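Local coordinates for protein ribulose-1,5-bisphosphate carboxylase/oxygenase large subunit (Rhodopseudomonas palustris, PDB 3QFW) that belongs to the RuBisCO-like proteins and probably carries out magnesium-dependent enolate chemistry in a TIM barrel, its natural substrate remaining uncertain, at residues A25-A29 and A66-G70; Q154-V160 and L353-S358; F177-A181 and Q215-I219; L249-P255 and G277-F283. One frame throughout, in Å; residues are numbered along the deposited sequence.

Contact 1: residues A25-A29 and A66-G70; sequences ALALA and AVRIG
I69 fits its branched side chain against L28 and A29 and so carries much of the apolar contact between helix 25-29 and strand 66-70. The I69 CG1 methylene meets L28 CD2 at 4.0 Å, and the terminal CD1 of I69 reaches A29 CB at 4.1 Å, grazing the carbonyl oxygen of A25 as well. That oxygen already accepts the N-H of A29 within the helix, so the methyl meets a satisfied polar atom. V67, on the same face of the strand, adds a second patch: V67 CG1 packs against A25 CB at 3.9 Å and lies 4.3 Å from L28 CD2. One methyl of L28 thus bridges the two strand residues.

Side-chain torsions direct these meetings. In I69, CG1 stands beside the backbone N (chi1 -59°), and a chi2 of -64° turns CD1 onto the alanine side of the helix. No hydrogen bond crosses the interface. Replacing I69 with an alanine would probably open a gap facing A29 and leave the CD2 methyl of L28 with V67 as its remaining partner on strand 66-70. The small A25 and A29 let the helix sit close, with A29 CA 6.3 Å from I69 CA, and the segment axes approach to 9.4 Å at 34°.

The contact belongs to the N-terminal alpha+beta domain of the RuBisCO fold, in which helix 18-31 lies on an antiparallel sheet. Strand 64-71 pairs there with strands 8-15 and 53-59; L28 extends onto Y12 and I14 of the former, while A29 and I69 both touch V54 of the latter.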
loop_
_atom_site.group_PDB
_atom_site.type_symbol
_atom_site.label_atom_id
_atom_site.label_comp_id
_atom_site.label_asym_id
_atom_site.label_seq_id
_atom_site.Cartn_x
_atom_site.Cartn_y
_atom_site.Cartn_z
ATOM N N ALA B 25 -17.991 9.676 -14.957
ATOM C CA ALA B 25 -16.679 10.020 -15.488
ATOM C C ALA B 25 -16.230 11.401 -15.020
ATOM O O ALA B 25 -15.071 11.590 -14.658
ATOM C CB ALA B 25 -16.654 9.916 -17.008
ATOM N N LEU B 26 -17.150 12.365 -15.007
ATOM C CA LEU B 26 -16.812 13.709 -14.567
ATOM C C LEU B 26 -16.436 13.699 -13.092
ATOM O O LEU B 26 -15.455 14.322 -12.679
ATOM C CB LEU B 26 -17.996 14.658 -14.778
ATOM C CG LEU B 26 -17.634 16.141 -14.808
ATOM C CD1 LEU B 26 -16.873 16.471 -16.076
ATOM C CD2 LEU B 26 -18.885 17.002 -14.696
ATOM N N ALA B 27 -17.231 12.991 -12.298
ATOM C CA ALA B 27 -16.980 12.882 -10.869
ATOM C C ALA B 27 -15.598 12.281 -10.601
ATOM O O ALA B 27 -14.898 12.687 -9.661
ATOM C CB ALA B 27 -18.076 12.052 -10.199
ATOM N N LEU B 28 -15.225 11.308 -11.429
ATOM C CA LEU B 28 -13.898 10.707 -11.368
ATOM C C LEU B 28 -12.813 11.746 -11.657
ATOM O O LEU B 28 -11.806 11.818 -10.945
ATOM C CB LEU B 28 -13.797 9.541 -12.351
ATOM C CG LEU B 28 -12.382 9.088 -12.725
ATOM C CD1 LEU B 28 -11.613 8.625 -11.497
ATOM C CD2 LEU B 28 -12.427 7.992 -13.780
ATOM N N ALA B 29 -13.020 12.550 -12.696
ATOM C CA ALA B 29 -12.057 13.598 -13.032
ATOM C C ALA B 29 -11.815 14.525 -11.845
ATOM O O ALA B 29 -10.670 14.887 -11.552
ATOM C CB ALA B 29 -12.519 14.392 -14.251
ATOM N N ALA B 66 -14.329 2.251 -20.462
ATOM C CA ALA B 66 -12.979 2.744 -20.287
ATOM C C ALA B 66 -13.040 4.261 -20.339
ATOM O O ALA B 66 -13.650 4.841 -21.239
ATOM C CB ALA B 66 -12.063 2.207 -21.373
ATOM N N VAL B 67 -12.418 4.902 -19.362
ATOM C CA VAL B 67 -12.446 6.353 -19.284
ATOM C C VAL B 67 -11.033 6.900 -19.202
ATOM O O VAL B 67 -10.273 6.556 -18.300
ATOM C CB VAL B 67 -13.290 6.833 -18.086
ATOM C CG1 VAL B 67 -13.237 8.357 -17.952
ATOM C CG2 VAL B 67 -14.728 6.339 -18.234
ATOM N N ARG B 68 -10.685 7.730 -20.179
ATOM C CA ARG B 68 -9.392 8.396 -20.210
ATOM C C ARG B 68 -9.499 9.762 -19.552
ATOM O O ARG B 68 -10.313 10.601 -19.958
ATOM C CB ARG B 68 -8.893 8.534 -21.649
ATOM C CG ARG B 68 -8.332 7.243 -22.221
ATOM C CD ARG B 68 -8.058 7.347 -23.725
ATOM N NE ARG B 68 -7.018 8.320 -24.053
ATOM C CZ ARG B 68 -5.722 8.036 -24.159
ATOM N NH1 ARG B 68 -5.290 6.805 -23.934
ATOM N NH2 ARG B 68 -4.853 8.989 -24.470
ATOM N N ILE B 69 -8.679 9.978 -18.532
ATOM C CA ILE B 69 -8.666 11.248 -17.821
ATOM C C ILE B 69 -7.317 11.912 -17.962
ATOM O O ILE B 69 -6.281 11.292 -17.723
ATOM C CB ILE B 69 -8.952 11.058 -16.322
ATOM C CG1 ILE B 69 -10.310 10.384 -16.126
ATOM C CG2 ILE B 69 -8.912 12.408 -15.587
ATOM C CD1 ILE B 69 -11.464 11.217 -16.624
ATOM N N GLY B 70 -7.335 13.177 -18.360
ATOM C CA GLY B 70 -6.123 13.962 -18.464
ATOM C C GLY B 70 -5.901 14.673 -17.150
ATOM O O GLY B 70 -6.705 15.522 -16.754
#

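Contact 2: residues Q154-V160 and L353-S358; sequences QLALGGV and LTEQAS
L353 packs across Q154, the two side chains meeting at about a right angle. L353 CD2 presses on Q154 CB at 3.4 Å, and the other methyl, CD1, touches L155 CD2 at 3.8 Å, so the isobutyl fork straddles two consecutive residues of helix 145-157. The amide of Q154 passes beside L353 with its OE1 near L353 CB, while its NE2 is held by the carbonyl oxygen of S150.

T354 supplies the hydrogen bond of the interface. Its OG1 donates to Q154 O at 2.9 Å, approaching from the flank of the carbonyl (C=O...donor angle 106°) and tilted from its plane; the N-H of G158 makes only a weak bond to the same oxygen. With OG1 so engaged, CG2 of T354, anti to the backbone N, is carried onto L157 CB at 3.7 Å.

A357 faces G158. A CB on that glycine would collide with A357 CB, so its absence allows the chains to draw together. V160 CG2 adds a looser apolar touch to the same methyl of A357. S358 follows, with CA atoms of G158 and S358 4.3 Å apart and a C-H...O contact from S358 CA to G158 O. Its hydroxyl turns back into its own helix: OG and the N-H of S358 reach T354 O from opposite faces of the carbonyl plane.

G159 is the first residue to leave helical angles, at positive phi in a Schellman motif, and V160 leads into strand 162-165. Behind the contact, L155 rests on S136 and L138 of strand 133-138 and on I163. Since strand 339-341, which precedes helix 353-366, pairs with strand 133-138, the contact joins the helices outside the first and last strands where the barrel closes.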
loop_
_atom_site.group_PDB
_atom_site.type_symbol
_atom_site.label_atom_id
_atom_site.label_comp_id
_atom_site.label_asym_id
_atom_site.label_seq_id
_atom_site.Cartn_x
_atom_site.Cartn_y
_atom_site.Cartn_z
ATOM N N GLN B 154 21.507 -26.693 -2.261
ATOM C CA GLN B 154 21.004 -27.723 -3.155
ATOM C C GLN B 154 20.407 -27.108 -4.420
ATOM O O GLN B 154 20.639 -27.593 -5.515
ATOM C CB GLN B 154 20.006 -28.630 -2.439
ATOM C CG GLN B 154 20.630 -29.395 -1.279
ATOM C CD GLN B 154 19.604 -29.930 -0.297
ATOM O OE1 GLN B 154 18.866 -30.870 -0.595
ATOM N NE2 GLN B 154 19.555 -29.331 0.888
ATOM N N LEU B 155 19.657 -26.018 -4.273
ATOM C CA LEU B 155 19.084 -25.351 -5.438
ATOM C C LEU B 155 20.178 -24.815 -6.369
ATOM O O LEU B 155 20.157 -25.053 -7.579
ATOM C CB LEU B 155 18.140 -24.223 -4.996
ATOM C CG LEU B 155 16.947 -24.728 -4.182
ATOM C CD1 LEU B 155 16.232 -23.573 -3.461
ATOM C CD2 LEU B 155 15.988 -25.509 -5.069
ATOM N N ALA B 156 21.139 -24.099 -5.794
ATOM C CA ALA B 156 22.209 -23.487 -6.576
ATOM C C ALA B 156 23.061 -24.557 -7.260
ATOM O O ALA B 156 23.527 -24.375 -8.387
ATOM C CB ALA B 156 23.066 -22.590 -5.683
ATOM N N LEU B 157 23.236 -25.685 -6.585
ATOM C CA LEU B 157 23.949 -26.816 -7.172
ATOM C C LEU B 157 23.266 -27.298 -8.450
ATOM O O LEU B 157 23.925 -27.799 -9.354
ATOM C CB LEU B 157 24.081 -27.966 -6.165
ATOM C CG LEU B 157 25.391 -28.019 -5.368
ATOM C CD1 LEU B 157 25.451 -29.277 -4.507
ATOM C CD2 LEU B 157 26.585 -27.971 -6.314
ATOM N N GLY B 158 21.949 -27.126 -8.520
ATOM C CA GLY B 158 21.166 -27.555 -9.666
ATOM C C GLY B 158 21.179 -26.601 -10.845
ATOM O O GLY B 158 20.647 -26.912 -11.913
ATOM N N GLY B 159 21.794 -25.439 -10.665
ATOM C CA GLY B 159 21.937 -24.486 -11.755
ATOM C C GLY B 159 20.839 -23.429 -11.848
ATOM O O GLY B 159 20.750 -22.694 -12.832
ATOM N N VAL B 160 20.002 -23.351 -10.823
ATOM C CA VAL B 160 18.965 -22.316 -10.752
ATOM C C VAL B 160 19.612 -20.932 -10.802
ATOM O O VAL B 160 20.580 -20.675 -10.092
ATOM C CB VAL B 160 18.148 -22.457 -9.458
ATOM C CG1 VAL B 160 17.089 -21.350 -9.344
ATOM C CG2 VAL B 160 17.500 -23.824 -9.398
ATOM N N LEU B 353 16.668 -33.003 -4.359
ATOM C CA LEU B 353 16.410 -31.599 -4.666
ATOM C C LEU B 353 17.309 -31.098 -5.791
ATOM O O LEU B 353 16.834 -30.511 -6.764
ATOM C CB LEU B 353 16.607 -30.730 -3.422
ATOM C CG LEU B 353 16.304 -29.236 -3.580
ATOM C CD1 LEU B 353 14.844 -29.012 -3.965
ATOM C CD2 LEU B 353 16.630 -28.473 -2.304
ATOM N N THR B 354 18.611 -31.321 -5.644
ATOM C CA THR B 354 19.564 -30.906 -6.664
ATOM C C THR B 354 19.275 -31.614 -7.979
ATOM O O THR B 354 19.323 -31.002 -9.045
ATOM C CB THR B 354 21.021 -31.154 -6.228
ATOM O OG1 THR B 354 21.300 -30.404 -5.038
ATOM C CG2 THR B 354 21.991 -30.730 -7.320
ATOM N N GLU B 355 18.969 -32.907 -7.903
ATOM C CA GLU B 355 18.631 -33.679 -9.092
ATOM C C GLU B 355 17.397 -33.132 -9.804
ATOM O O GLU B 355 17.417 -32.912 -11.022
ATOM C CB GLU B 355 18.425 -35.158 -8.739
ATOM C CG GLU B 355 17.909 -36.001 -9.896
ATOM C CD GLU B 355 17.578 -37.419 -9.470
ATOM O OE1 GLU B 355 17.701 -37.716 -8.263
ATOM O OE2 GLU B 355 17.199 -38.235 -10.339
ATOM N N GLN B 356 16.328 -32.909 -9.043
ATOM C CA GLN B 356 15.074 -32.421 -9.607
ATOM C C GLN B 356 15.196 -30.983 -10.102
ATOM O O GLN B 356 14.536 -30.601 -11.066
ATOM C CB GLN B 356 13.929 -32.551 -8.596
ATOM C CG GLN B 356 13.626 -33.984 -8.176
ATOM C CD GLN B 356 13.386 -34.913 -9.358
ATOM O OE1 GLN B 356 13.061 -34.470 -10.460
ATOM N NE2 GLN B 356 13.545 -36.212 -9.129
ATOM N N ALA B 357 16.037 -30.194 -9.439
ATOM C CA ALA B 357 16.304 -28.816 -9.856
ATOM C C ALA B 357 17.065 -28.794 -11.176
ATOM O O ALA B 357 16.794 -27.979 -12.060
ATOM C CB ALA B 357 17.107 -28.102 -8.808
ATOM N N SER B 358 18.042 -29.681 -11.294
ATOM C CA SER B 358 18.804 -29.789 -12.527
ATOM C C SER B 358 17.866 -30.159 -13.663
ATOM O O SER B 358 17.975 -29.635 -14.766
ATOM C CB SER B 358 19.908 -30.843 -12.391
ATOM O OG SER B 358 20.834 -30.486 -11.379
#

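Contact 3: residues F177-A181 and Q215-I219; sequences FAERA and QLGVI
F177 leans its ring across to Q215, V218 and I219, joining two neighbouring helices in the outer layer of the TIM barrel, helix 177-195 and helix 209-222. The short segments run in nearly the same direction, with axes 9.9 Å apart at closest approach, as expected for successive helices around such a barrel. The N-terminal turn of helix 177-195 is anchored apart from this interface by the salt bridge of R180 to D165.

The ring is placed by a CG anti to the backbone N (chi1 -176°), which swings it off its own helix and into the groove. Q215 covers one face: its CG lies 3.6 Å from the ring centroid of F177, 22° off the normal, a CH-pi contact displaced toward the rim. F177 CE2 also approaches the backbone O of Q215 at 3.1 Å. Beyond CG the glutamine chain is extended, its amide plane inclined by 26° to the ring, and its OE1 accepts a hydrogen bond from the backbone N of S206, which fixes the far end of this cover. At the ring edge, in plane, stands V218 CB, 3.8 Å from F177 CE2. I219 crosses the phenylalanine at about a right angle, with CD1 tightly packed at 3.3 Å from F177 CZ.

With F177 cut back to an alanine, the CG methylene of Q215 and the CD1 methyl of I219 would probably face a gap between the helices.

One turn on, A181 continues the seam. V218 CG1 meets A181 CB and also passes A178 CA, while CG2 lies loosely near A178 CB. The methyl of A181 is shared, CB lying 4.0 Å from V218 CG1 and 4.1 Å from I219 CD1.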
loop_
_atom_site.group_PDB
_atom_site.type_symbol
_atom_site.label_atom_id
_atom_site.label_comp_id
_atom_site.label_asym_id
_atom_site.label_seq_id
_atom_site.Cartn_x
_atom_site.Cartn_y
_atom_site.Cartn_z
ATOM N N PHE B 177 17.326 -11.348 9.734
ATOM C CA PHE B 177 17.859 -10.988 8.425
ATOM C C PHE B 177 19.368 -11.163 8.332
ATOM O O PHE B 177 19.863 -11.762 7.376
ATOM C CB PHE B 177 17.494 -9.555 8.023
ATOM C CG PHE B 177 17.951 -9.202 6.638
ATOM C CD1 PHE B 177 17.147 -9.472 5.542
ATOM C CD2 PHE B 177 19.211 -8.660 6.425
ATOM C CE1 PHE B 177 17.583 -9.183 4.245
ATOM C CE2 PHE B 177 19.649 -8.369 5.138
ATOM C CZ PHE B 177 18.831 -8.627 4.050
ATOM N N ALA B 178 20.099 -10.626 9.305
ATOM C CA ALA B 178 21.562 -10.669 9.234
ATOM C C ALA B 178 22.081 -12.106 9.178
ATOM O O ALA B 178 22.836 -12.471 8.276
ATOM C CB ALA B 178 22.181 -9.910 10.395
ATOM N N GLU B 179 21.654 -12.922 10.137
ATOM C CA GLU B 179 22.045 -14.324 10.189
ATOM C C GLU B 179 21.648 -15.104 8.933
ATOM O O GLU B 179 22.429 -15.909 8.424
ATOM C CB GLU B 179 21.453 -15.001 11.429
ATOM C CG GLU B 179 22.158 -14.649 12.733
ATOM C CD GLU B 179 21.681 -13.341 13.343
ATOM O OE1 GLU B 179 20.948 -12.583 12.669
ATOM O OE2 GLU B 179 22.034 -13.075 14.513
ATOM N N ARG B 180 20.436 -14.870 8.435
ATOM C CA ARG B 180 19.951 -15.576 7.240
ATOM C C ARG B 180 20.743 -15.220 5.980
ATOM O O ARG B 180 21.120 -16.102 5.189
ATOM C CB ARG B 180 18.462 -15.290 7.015
ATOM C CG ARG B 180 17.906 -15.852 5.722
ATOM C CD ARG B 180 16.394 -15.683 5.628
ATOM N NE ARG B 180 15.971 -14.345 5.209
ATOM C CZ ARG B 180 15.480 -13.421 6.029
ATOM N NH1 ARG B 180 15.367 -13.678 7.327
ATOM N NH2 ARG B 180 15.106 -12.237 5.559
ATOM N N ALA B 181 20.978 -13.929 5.779
ATOM C CA ALA B 181 21.701 -13.477 4.596
ATOM C C ALA B 181 23.100 -14.083 4.579
ATOM O O ALA B 181 23.605 -14.484 3.529
ATOM C CB ALA B 181 21.769 -11.959 4.560
ATOM N N GLN B 215 19.456 -3.426 6.258
ATOM C CA GLN B 215 19.455 -4.745 5.642
ATOM C C GLN B 215 20.192 -4.748 4.302
ATOM O O GLN B 215 20.835 -5.738 3.943
ATOM C CB GLN B 215 18.030 -5.283 5.521
ATOM C CG GLN B 215 17.481 -5.746 6.871
ATOM C CD GLN B 215 15.971 -5.821 6.921
ATOM O OE1 GLN B 215 15.306 -6.073 5.917
ATOM N NE2 GLN B 215 15.418 -5.592 8.110
ATOM N N LEU B 216 20.104 -3.637 3.578
ATOM C CA LEU B 216 20.863 -3.478 2.341
ATOM C C LEU B 216 22.349 -3.439 2.671
ATOM O O LEU B 216 23.180 -3.952 1.918
ATOM C CB LEU B 216 20.460 -2.189 1.623
ATOM C CG LEU B 216 21.197 -1.937 0.302
ATOM C CD1 LEU B 216 20.868 -3.037 -0.678
ATOM C CD2 LEU B 216 20.836 -0.580 -0.267
ATOM N N GLY B 217 22.678 -2.823 3.804
ATOM C CA GLY B 217 24.047 -2.807 4.290
ATOM C C GLY B 217 24.617 -4.206 4.444
ATOM O O GLY B 217 25.743 -4.477 4.022
ATOM N N VAL B 218 23.839 -5.096 5.052
ATOM C CA VAL B 218 24.250 -6.484 5.225
ATOM C C VAL B 218 24.448 -7.167 3.870
ATOM O O VAL B 218 25.446 -7.849 3.647
ATOM C CB VAL B 218 23.224 -7.281 6.060
ATOM C CG1 VAL B 218 23.587 -8.766 6.092
ATOM C CG2 VAL B 218 23.113 -6.704 7.477
ATOM N N ILE B 219 23.492 -6.969 2.967
ATOM C CA ILE B 219 23.566 -7.552 1.633
ATOM C C ILE B 219 24.891 -7.202 0.966
ATOM O O ILE B 219 25.612 -8.072 0.496
ATOM C CB ILE B 219 22.405 -7.060 0.747
ATOM C CG1 ILE B 219 21.092 -7.620 1.280
ATOM C CG2 ILE B 219 22.618 -7.477 -0.707
ATOM C CD1 ILE B 219 21.243 -9.029 1.763
#

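Contact 4: residues L249-P255 and G277-F283; sequences LVVVAHP and GADATVF
V252 and A253 pair in parallel with A280 and T281, the strand axes 4.6 Å apart and 22° from alignment, as the two strands of a beta-alpha-beta unit of the TIM barrel whose crossover is helix 265-276. The bond from A253 N to A280 O is almost straight (177°) at 2.8 Å, and V282 N follows it onto A253 O at 3.0 Å. V251 O takes two donors, D279 N at 2.7 Å in its carbonyl plane and A280 N, longer and tilted from that plane.

The D279 side chain adds a further bond: OD2 accepts V251 N at 2.8 Å with its anti lone pair, while OD1 receives the backbone N atoms of V117 and G118. This buried carboxylate is thus gripped at both oxygens by peptide N-H groups, which probably stabilise its charge.

On one face of the sheet V252 CG1 meets V282 CG2 at 3.9 Å. On the other, A253 CB touches A278 CB, and A253 and T281 lie under F273 of the crossover helix. H254 points away from strand 280-283, stacked on H167 and packed against N90 of the second subunit. Beyond the pairing, P255 closes over the strand, its CD 3.3 Å from V282 O.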
loop_
_atom_site.group_PDB
_atom_site.type_symbol
_atom_site.label_atom_id
_atom_site.label_comp_id
_atom_site.label_asym_id
_atom_site.label_seq_id
_atom_site.Cartn_x
_atom_site.Cartn_y
_atom_site.Cartn_z
ATOM N N LEU B 249 22.987 -4.286 -7.614
ATOM C CA LEU B 249 22.260 -5.465 -7.171
ATOM C C LEU B 249 21.083 -5.691 -8.106
ATOM O O LEU B 249 20.506 -4.736 -8.615
ATOM C CB LEU B 249 21.718 -5.245 -5.754
ATOM C CG LEU B 249 22.716 -5.101 -4.608
ATOM C CD1 LEU B 249 21.981 -4.937 -3.283
ATOM C CD2 LEU B 249 23.634 -6.303 -4.563
ATOM N N VAL B 250 20.712 -6.943 -8.331
ATOM C CA VAL B 250 19.474 -7.199 -9.051
ATOM C C VAL B 250 18.315 -6.938 -8.080
ATOM O O VAL B 250 18.246 -7.542 -7.002
ATOM C CB VAL B 250 19.410 -8.627 -9.611
ATOM C CG1 VAL B 250 18.088 -8.859 -10.322
ATOM C CG2 VAL B 250 20.590 -8.884 -10.578
ATOM N N VAL B 251 17.421 -6.027 -8.447
ATOM C CA VAL B 251 16.276 -5.716 -7.582
ATOM C C VAL B 251 15.044 -6.471 -8.049
ATOM O O VAL B 251 14.511 -6.201 -9.128
ATOM C CB VAL B 251 15.965 -4.223 -7.559
ATOM C CG1 VAL B 251 14.678 -3.950 -6.714
ATOM C CG2 VAL B 251 17.156 -3.452 -7.010
ATOM N N VAL B 252 14.600 -7.421 -7.238
ATOM C CA VAL B 252 13.463 -8.261 -7.590
ATOM C C VAL B 252 12.246 -7.756 -6.822
ATOM O O VAL B 252 12.262 -7.708 -5.591
ATOM C CB VAL B 252 13.702 -9.730 -7.200
ATOM C CG1 VAL B 252 12.542 -10.598 -7.664
ATOM C CG2 VAL B 252 15.040 -10.250 -7.766
ATOM N N ALA B 253 11.190 -7.390 -7.536
ATOM C CA ALA B 253 9.982 -6.920 -6.873
ATOM C C ALA B 253 9.006 -8.070 -6.628
ATOM O O ALA B 253 8.901 -8.990 -7.442
ATOM C CB ALA B 253 9.327 -5.810 -7.680
ATOM N N HIS B 254 8.324 -8.018 -5.483
ATOM C CA HIS B 254 7.291 -8.983 -5.112
ATOM C C HIS B 254 5.941 -8.268 -4.979
ATOM O O HIS B 254 5.883 -7.115 -4.544
ATOM C CB HIS B 254 7.636 -9.645 -3.774
ATOM C CG HIS B 254 6.726 -10.778 -3.411
ATOM N ND1 HIS B 254 5.564 -10.601 -2.691
ATOM C CD2 HIS B 254 6.801 -12.105 -3.685
ATOM C CE1 HIS B 254 4.963 -11.766 -2.533
ATOM N NE2 HIS B 254 5.697 -12.699 -3.122
ATOM N N PRO B 255 4.847 -8.955 -5.331
ATOM C CA PRO B 255 3.561 -8.254 -5.400
ATOM C C PRO B 255 2.730 -8.248 -4.101
ATOM O O PRO B 255 1.547 -7.929 -4.165
ATOM C CB PRO B 255 2.816 -9.035 -6.486
ATOM C CG PRO B 255 3.299 -10.444 -6.292
ATOM C CD PRO B 255 4.778 -10.298 -5.951
ATOM N N GLY B 277 12.054 0.929 -10.679
ATOM C CA GLY B 277 13.378 0.322 -10.628
ATOM C C GLY B 277 13.486 -1.187 -10.503
ATOM O O GLY B 277 14.580 -1.709 -10.289
ATOM N N ALA B 278 12.374 -1.904 -10.621
ATOM C CA ALA B 278 12.426 -3.347 -10.481
ATOM C C ALA B 278 13.144 -3.971 -11.698
ATOM O O ALA B 278 12.818 -3.664 -12.838
ATOM C CB ALA B 278 11.033 -3.917 -10.335
ATOM N N ASP B 279 14.121 -4.839 -11.450
ATOM C CA ASP B 279 14.802 -5.536 -12.544
ATOM C C ASP B 279 14.092 -6.829 -12.898
ATOM O O ASP B 279 14.141 -7.283 -14.055
ATOM C CB ASP B 279 16.255 -5.820 -12.195
ATOM C CG ASP B 279 17.023 -4.560 -11.878
ATOM O OD1 ASP B 279 17.203 -3.731 -12.794
ATOM O OD2 ASP B 279 17.450 -4.411 -10.719
ATOM N N ALA B 280 13.441 -7.426 -11.907
ATOM C CA ALA B 280 12.556 -8.553 -12.163
ATOM C C ALA B 280 11.278 -8.327 -11.382
ATOM O O ALA B 280 11.271 -7.626 -10.369
ATOM C CB ALA B 280 13.200 -9.877 -11.773
ATOM N N THR B 281 10.186 -8.906 -11.855
ATOM C CA THR B 281 8.924 -8.684 -11.177
ATOM C C THR B 281 8.115 -9.979 -11.081
ATOM O O THR B 281 7.779 -10.610 -12.098
ATOM C CB THR B 281 8.138 -7.502 -11.810
ATOM O OG1 THR B 281 6.958 -7.255 -11.049
ATOM C CG2 THR B 281 7.755 -7.786 -13.275
ATOM N N VAL B 282 7.846 -10.381 -9.838
ATOM C CA VAL B 282 7.151 -11.626 -9.544
ATOM C C VAL B 282 5.638 -11.416 -9.637
ATOM O O VAL B 282 5.124 -10.391 -9.218
ATOM C CB VAL B 282 7.521 -12.140 -8.129
ATOM C CG1 VAL B 282 6.745 -13.407 -7.774
ATOM C CG2 VAL B 282 9.027 -12.358 -8.012
ATOM N N PHE B 283 4.936 -12.391 -10.207
ATOM C CA PHE B 283 3.478 -12.346 -10.316
ATOM C C PHE B 283 2.949 -13.763 -10.464
ATOM O O PHE B 283 3.646 -14.649 -10.996
ATOM C CB PHE B 283 3.034 -11.499 -11.514
ATOM C CG PHE B 283 3.478 -12.050 -12.855
ATOM C CD1 PHE B 283 2.594 -12.750 -13.662
ATOM C CD2 PHE B 283 4.766 -11.839 -13.303
ATOM C CE1 PHE B 283 2.999 -13.239 -14.904
ATOM C CE2 PHE B 283 5.188 -12.332 -14.545
ATOM C CZ PHE B 283 4.300 -13.034 -15.336
#

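Contacts 2, 3 and 4 all belong to the TIM barrel, whereas contact 1 lies in the N-terminal domain, its centre about 31 Å from that of contact 4 and 51 Å from that of contact 2. Contact 4 forms part of the inner strand wall; contacts 2 and 3 join helices of the outer layer, with centres about 24 Å apart. Contacts 3 and 4 touch, L216 CD1 meeting L249 CD1 at 3.4 Å, so helix 209-222 packs on the loop leading into strand 250-253. In RuBisCO relatives the active site lies at the C-terminal ends of the barrel strands and is completed by the partner subunit's N-terminal domain; H254, just past strand 250-253 and packed on N90 of the second subunit, is consistent with a place near it.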